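Local structure of mRNA-binding protein PUF3 (Saccharomyces cerevisiae, 3K49) at residues A[288-298]-A[328-338]. The protein binds mRNAs for mitochondrial proteins through its Pumilio homology domain and promotes deadenylation and decay of COX17 mRNA by binding its 3' untranslated region. Residues are numbered along the deposited sequence; the frame is centred on the assembly and turned at random.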
ATOM      1  N   LEU A 288     -15.514 -27.873  -8.929  1.00 73.38           N
ATOM      2  CA  LEU A 288     -16.485 -28.753  -8.286  1.00 79.86           C
ATOM      3  C   LEU A 288     -16.627 -30.105  -8.973  1.00 85.29           C
ATOM      4  O   LEU A 288     -16.884 -30.167 -10.178  1.00 87.66           O
ATOM      5  CB  LEU A 288     -17.849 -28.073  -8.215  1.00 74.19           C
ATOM      6  CG  LEU A 288     -18.136 -27.369  -6.894  1.00 78.57           C
ATOM      7  CD1 LEU A 288     -19.603 -27.017  -6.820  1.00 78.54           C
ATOM      8  CD2 LEU A 288     -17.734 -28.267  -5.735  1.00 73.31           C
ATOM      9  N   PRO A 289     -16.447 -31.194  -8.202  1.00 90.39           N
ATOM     10  CA  PRO A 289     -16.743 -32.557  -8.660  1.00 97.89           C
ATOM     11  C   PRO A 289     -18.219 -32.678  -9.045  1.00 98.61           C
ATOM     12  O   PRO A 289     -19.092 -32.199  -8.321  1.00100.49           O
ATOM     13  CB  PRO A 289     -16.438 -33.411  -7.419  1.00 96.53           C
ATOM     14  CG  PRO A 289     -16.435 -32.421  -6.262  1.00 89.92           C
ATOM     15  CD  PRO A 289     -15.840 -31.201  -6.861  1.00 88.74           C
ATOM     16  N   ARG A 290     -18.491 -33.316 -10.177  1.00100.80           N
ATOM     17  CA  ARG A 290     -19.833 -33.291 -10.757  1.00106.80           C
ATOM     18  C   ARG A 290     -20.949 -33.754  -9.812  1.00108.92           C
ATOM     19  O   ARG A 290     -22.071 -33.245  -9.877  1.00106.26           O
ATOM     20  CB  ARG A 290     -19.858 -34.065 -12.080  1.00111.74           C
ATOM     21  CG  ARG A 290     -18.906 -33.479 -13.124  1.00115.47           C
ATOM     22  CD  ARG A 290     -18.892 -34.264 -14.424  1.00114.06           C
ATOM     23  NE  ARG A 290     -17.866 -33.756 -15.330  1.00132.04           N
ATOM     24  CZ  ARG A 290     -17.575 -34.283 -16.516  1.00134.10           C
ATOM     25  NH1 ARG A 290     -18.234 -35.346 -16.956  1.00126.82           N
ATOM     26  NH2 ARG A 290     -16.621 -33.744 -17.265  1.00127.82           N
ATOM     27  N   ASP A 291     -20.637 -34.696  -8.925  1.00106.08           N
ATOM     28  CA  ASP A 291     -21.652 -35.277  -8.048  1.00103.20           C
ATOM     29  C   ASP A 291     -21.050 -35.924  -6.805  1.00 97.13           C
ATOM     30  O   ASP A 291     -19.833 -35.953  -6.640  1.00100.92           O
ATOM     31  CB  ASP A 291     -22.472 -36.315  -8.818  1.00110.49           C
ATOM     32  CG  ASP A 291     -21.604 -37.410  -9.422  1.00106.76           C
ATOM     33  OD1 ASP A 291     -20.647 -37.844  -8.749  1.00101.74           O
ATOM     34  OD2 ASP A 291     -21.875 -37.834 -10.567  1.00111.36           O
ATOM     35  N   LYS A 292     -21.916 -36.457  -5.945  1.00 92.97           N
ATOM     36  CA  LYS A 292     -21.496 -37.103  -4.703  1.00 90.43           C
ATOM     37  C   LYS A 292     -20.521 -38.248  -4.951  1.00 92.22           C
ATOM     38  O   LYS A 292     -19.764 -38.636  -4.064  1.00 93.54           O
ATOM     39  CB  LYS A 292     -22.712 -37.636  -3.941  1.00 94.06           C
ATOM     40  CG  LYS A 292     -23.775 -36.596  -3.596  1.00 99.77           C
ATOM     41  CD  LYS A 292     -23.328 -35.684  -2.456  1.00114.94           C
ATOM     42  CE  LYS A 292     -24.502 -34.932  -1.830  1.00109.08           C
ATOM     43  NZ  LYS A 292     -25.332 -35.804  -0.946  1.00 99.63           N
ATOM     44  N   ASN A 293     -20.547 -38.790  -6.162  1.00 93.42           N
ATOM     45  CA  ASN A 293     -19.737 -39.952  -6.503  1.00 97.01           C
ATOM     46  C   ASN A 293     -18.339 -39.562  -6.963  1.00100.74           C
ATOM     47  O   ASN A 293     -17.342 -40.071  -6.449  1.00102.39           O
ATOM     48  CB  ASN A 293     -20.434 -40.749  -7.600  1.00106.76           C
ATOM     49  CG  ASN A 293     -20.542 -42.223  -7.269  1.00110.95           C
ATOM     50  OD1 ASN A 293     -20.288 -42.631  -6.135  1.00109.35           O
ATOM     51  ND2 ASN A 293     -20.940 -43.026  -8.253  1.00118.25           N
ATOM     52  N   HIS A 294     -18.274 -38.671  -7.949  1.00100.48           N
ATOM     53  CA  HIS A 294     -17.005 -38.112  -8.387  1.00 97.11           C
ATOM     54  C   HIS A 294     -16.234 -37.654  -7.165  1.00 94.09           C
ATOM     55  O   HIS A 294     -15.044 -37.931  -7.031  1.00 94.33           O
ATOM     56  CB  HIS A 294     -17.232 -36.932  -9.335  1.00101.34           C
ATOM     57  CG  HIS A 294     -17.636 -37.337 -10.717  1.00114.39           C
ATOM     58  ND1 HIS A 294     -18.954 -37.543 -11.082  1.00116.60           N
ATOM     59  CD2 HIS A 294     -16.904 -37.580 -11.829  1.00113.51           C
ATOM     60  CE1 HIS A 294     -19.008 -37.889 -12.351  1.00111.18           C
ATOM     61  NE2 HIS A 294     -17.775 -37.920 -12.832  1.00111.89           N
ATOM     62  N   ALA A 295     -16.937 -36.972  -6.265  1.00 90.30           N
ATOM     63  CA  ALA A 295     -16.339 -36.438  -5.050  1.00 89.94           C
ATOM     64  C   ALA A 295     -15.646 -37.523  -4.235  1.00 95.95           C
ATOM     65  O   ALA A 295     -14.498 -37.357  -3.814  1.00 95.93           O
ATOM     66  CB  ALA A 295     -17.389 -35.724  -4.211  1.00 80.51           C
ATOM     67  N   LEU A 296     -16.338 -38.634  -4.018  1.00 90.78           N
ATOM     68  CA  LEU A 296     -15.783 -39.719  -3.216  1.00 91.17           C
ATOM     69  C   LEU A 296     -14.600 -40.400  -3.893  1.00101.16           C
ATOM     70  O   LEU A 296     -13.684 -40.881  -3.222  1.00102.15           O
ATOM     71  CB  LEU A 296     -16.862 -40.741  -2.865  1.00 89.15           C
ATOM     72  CG  LEU A 296     -17.472 -40.549  -1.476  1.00 96.19           C
ATOM     73  CD1 LEU A 296     -18.740 -41.376  -1.295  1.00 98.07           C
ATOM     74  CD2 LEU A 296     -16.437 -40.881  -0.404  1.00 92.03           C
ATOM     75  N   ASN A 297     -14.622 -40.439  -5.221  1.00102.09           N
ATOM     76  CA  ASN A 297     -13.552 -41.071  -5.981  1.00103.93           C
ATOM     77  C   ASN A 297     -13.014 -40.157  -7.081  1.00102.36           C
ATOM     78  O   ASN A 297     -13.373 -40.297  -8.250  1.00 97.96           O
ATOM     79  CB  ASN A 297     -14.023 -42.403  -6.567  1.00103.21           C
ATOM     80  CG  ASN A 297     -12.870 -43.317  -6.933  1.00115.51           C
ATOM     81  OD1 ASN A 297     -11.814 -43.287  -6.297  1.00117.49           O
ATOM     82  ND2 ASN A 297     -13.067 -44.138  -7.961  1.00119.89           N
ATOM     83  N   LEU A 298     -12.158 -39.214  -6.695  1.00102.01           N
ATOM     84  CA  LEU A 298     -11.562 -38.289  -7.649  1.00 92.95           C
ATOM     85  C   LEU A 298     -10.283 -38.880  -8.205  1.00 87.01           C
ATOM     86  O   LEU A 298      -9.679 -39.760  -7.588  1.00 90.29           O
ATOM     87  CB  LEU A 298     -11.264 -36.938  -6.992  1.00 87.32           C
ATOM     88  CG  LEU A 298     -12.455 -36.022  -6.702  1.00 86.98           C
ATOM     89  CD1 LEU A 298     -12.001 -34.773  -5.958  1.00 87.87           C
ATOM     90  CD2 LEU A 298     -13.173 -35.656  -7.990  1.00 78.59           C
ATOM     91  N   GLY A 328     -22.439 -26.562  -3.107  1.00103.35           N
ATOM     92  CA  GLY A 328     -21.075 -26.753  -3.569  1.00 92.28           C
ATOM     93  C   GLY A 328     -20.163 -27.116  -2.414  1.00 88.86           C
ATOM     94  O   GLY A 328     -19.401 -28.079  -2.486  1.00 78.55           O
ATOM     95  N   LYS A 329     -20.256 -26.331  -1.344  1.00 94.48           N
ATOM     96  CA  LYS A 329     -19.542 -26.595  -0.100  1.00 91.54           C
ATOM     97  C   LYS A 329     -19.638 -28.070   0.259  1.00 92.11           C
ATOM     98  O   LYS A 329     -18.664 -28.680   0.699  1.00 85.05           O
ATOM     99  CB  LYS A 329     -20.134 -25.748   1.034  1.00 91.98           C
ATOM    100  CG  LYS A 329     -19.267 -25.649   2.284  1.00 94.58           C
ATOM    101  CD  LYS A 329     -19.829 -24.626   3.266  1.00 88.61           C
ATOM    102  CE  LYS A 329     -18.905 -24.429   4.461  1.00 88.99           C
ATOM    103  NZ  LYS A 329     -19.413 -23.403   5.423  1.00 91.29           N
ATOM    104  N   LYS A 330     -20.827 -28.632   0.061  1.00 95.57           N
ATOM    105  CA  LYS A 330     -21.084 -30.038   0.338  1.00 96.52           C
ATOM    106  C   LYS A 330     -20.059 -30.925  -0.366  1.00 92.38           C
ATOM    107  O   LYS A 330     -19.383 -31.743   0.268  1.00 84.82           O
ATOM    108  CB  LYS A 330     -22.501 -30.401  -0.118  1.00102.80           C
ATOM    109  CG  LYS A 330     -23.038 -31.713   0.442  1.00108.31           C
ATOM    110  CD  LYS A 330     -24.548 -31.831   0.227  1.00110.19           C
ATOM    111  CE  LYS A 330     -25.146 -32.997   1.008  1.00109.29           C
ATOM    112  NZ  LYS A 330     -26.640 -32.975   1.016  1.00101.11           N
ATOM    113  N   LEU A 331     -19.940 -30.744  -1.678  1.00 88.96           N
ATOM    114  CA  LEU A 331     -19.076 -31.585  -2.503  1.00 90.95           C
ATOM    115  C   LEU A 331     -17.592 -31.358  -2.219  1.00 89.04           C
ATOM    116  O   LEU A 331     -16.783 -32.281  -2.316  1.00 85.35           O
ATOM    117  CB  LEU A 331     -19.365 -31.345  -3.986  1.00 92.99           C
ATOM    118  CG  LEU A 331     -20.838 -31.114  -4.340  1.00100.74           C
ATOM    119  CD1 LEU A 331     -21.010 -30.930  -5.845  1.00 96.57           C
ATOM    120  CD2 LEU A 331     -21.718 -32.248  -3.827  1.00 98.74           C
ATOM    121  N   ILE A 332     -17.241 -30.128  -1.864  1.00 86.82           N
ATOM    122  CA  ILE A 332     -15.849 -29.773  -1.630  1.00 80.72           C
ATOM    123  C   ILE A 332     -15.304 -30.464  -0.385  1.00 81.90           C
ATOM    124  O   ILE A 332     -14.181 -30.978  -0.380  1.00 76.66           O
ATOM    125  CB  ILE A 332     -15.676 -28.240  -1.516  1.00 83.12           C
ATOM    126  CG1 ILE A 332     -15.953 -27.583  -2.872  1.00 75.62           C
ATOM    127  CG2 ILE A 332     -14.277 -27.887  -1.011  1.00 72.94           C
ATOM    128  CD1 ILE A 332     -15.918 -26.079  -2.858  1.00 82.80           C
ATOM    129  N   VAL A 333     -16.110 -30.479   0.669  1.00 78.75           N
ATOM    130  CA  VAL A 333     -15.683 -31.045   1.941  1.00 84.71           C
ATOM    131  C   VAL A 333     -15.396 -32.530   1.806  1.00 84.46           C
ATOM    132  O   VAL A 333     -14.322 -33.012   2.172  1.00 89.08           O
ATOM    133  CB  VAL A 333     -16.754 -30.853   3.031  1.00 88.22           C
ATOM    134  CG1 VAL A 333     -16.339 -31.558   4.313  1.00 85.26           C
ATOM    135  CG2 VAL A 333     -16.998 -29.373   3.281  1.00 82.44           C
ATOM    136  N   ILE A 334     -16.373 -33.251   1.275  1.00 82.92           N
ATOM    137  CA  ILE A 334     -16.268 -34.694   1.134  1.00 85.44           C
ATOM    138  C   ILE A 334     -15.054 -35.094   0.307  1.00 82.37           C
ATOM    139  O   ILE A 334     -14.375 -36.071   0.625  1.00 85.93           O
ATOM    140  CB  ILE A 334     -17.522 -35.285   0.467  1.00 88.13           C
ATOM    141  CG1 ILE A 334     -18.747 -35.090   1.361  1.00104.92           C
ATOM    142  CG2 ILE A 334     -17.310 -36.759   0.155  1.00 72.49           C
ATOM    143  CD1 ILE A 334     -20.056 -35.427   0.684  1.00104.04           C
ATOM    144  N   ALA A 335     -14.781 -34.336  -0.753  1.00 79.40           N
ATOM    145  CA  ALA A 335     -13.608 -34.587  -1.589  1.00 72.50           C
ATOM    146  C   ALA A 335     -12.325 -34.482  -0.774  1.00 81.88           C
ATOM    147  O   ALA A 335     -11.427 -35.319  -0.895  1.00 77.93           O
ATOM    148  CB  ALA A 335     -13.574 -33.625  -2.757  1.00 74.44           C
ATOM    149  N   ILE A 336     -12.253 -33.451   0.064  1.00 84.94           N
ATOM    150  CA  ILE A 336     -11.081 -33.215   0.895  1.00 80.72           C
ATOM    151  C   ILE A 336     -10.916 -34.343   1.896  1.00 82.06           C
ATOM    152  O   ILE A 336      -9.823 -34.888   2.060  1.00 92.89           O
ATOM    153  CB  ILE A 336     -11.175 -31.870   1.646  1.00 80.92           C
ATOM    154  CG1 ILE A 336     -11.417 -30.730   0.658  1.00 81.06           C
ATOM    155  CG2 ILE A 336      -9.911 -31.615   2.439  1.00 71.85           C
ATOM    156  CD1 ILE A 336     -11.615 -29.392   1.302  1.00 78.04           C
ATOM    157  N   ARG A 337     -12.009 -34.689   2.565  1.00 83.25           N
ATOM    158  CA  ARG A 337     -12.002 -35.788   3.522  1.00 93.37           C
ATOM    159  C   ARG A 337     -11.479 -37.059   2.864  1.00 93.82           C
ATOM    160  O   ARG A 337     -10.659 -37.783   3.434  1.00 95.80           O
ATOM    161  CB  ARG A 337     -13.406 -36.018   4.081  1.00 92.35           C
ATOM    162  CG  ARG A 337     -13.820 -35.040   5.170  1.00 92.26           C
ATOM    163  CD  ARG A 337     -15.330 -35.086   5.391  1.00101.59           C
ATOM    164  NE  ARG A 337     -15.751 -34.361   6.590  1.00104.87           N
ATOM    165  CZ  ARG A 337     -17.002 -33.979   6.831  1.00109.82           C
ATOM    166  NH1 ARG A 337     -17.958 -34.246   5.953  1.00113.07           N
ATOM    167  NH2 ARG A 337     -17.298 -33.325   7.950  1.00109.18           N
ATOM    168  N   ALA A 338     -11.949 -37.316   1.651  1.00 89.75           N
ATOM    169  CA  ALA A 338     -11.511 -38.478   0.891  1.00 94.76           C
ATOM    170  C   ALA A 338     -10.003 -38.483   0.653  1.00 99.39           C
ATOM    171  O   ALA A 338      -9.353 -39.519   0.788  1.00107.03           O
ATOM    172  CB  ALA A 338     -12.254 -38.553  -0.430  1.00 94.72           C
TER
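Leu331 projects from helix 328-338 and packs against Leu288, Pro289 and Lys292, and shows how one branched side chain can gather several apolar neighbours. Its CB meets the Pro289 ring at CG (3.9 Å), while CD2 packs against Lys292 CD, the two side chains crossing at about a right angle. With CG beside the backbone N (chi1 -37°), the other branch, CD1, rests against the Pro289 carbonyl oxygen. Leu288 spreads its two methyls over one turn of the same helix: its CD1 lies on Gly328 CA at 3.6 Å, and CD2 reaches Ile332 CG1.

Further along, small residues allow the backbones to come close. Ala295 and Ala335 have their CA atoms 4.8 Å apart, and the Ala295 carbonyl oxygen sits 3.7 Å from Ala335 CA. Leu298 CD1 covers Ala335 CB, and both residues also touch Met304 of helix 303-308. The axes of helix 292-296 and segment 328-338 lie 27° from parallel, in the all-helical Pumilio homology domain, where packed helices of successive repeats build a curved RNA-binding scaffold; this contact involves the last annotated repeat, Pumilio 8. At the outer margin Leu296 CG meets Ile334 CG2.

No hydrogen bond links the segments; instead Asp291 N-caps helix 292-296, its OD1 accepting from His294 N (2.6 Å) nearly along the C-O axis. Lys292, bent at chi2 (-74°), meets the extended Lys330, their NZ atoms 3.7 Å apart, a pairing of like charges that is probably unfavourable.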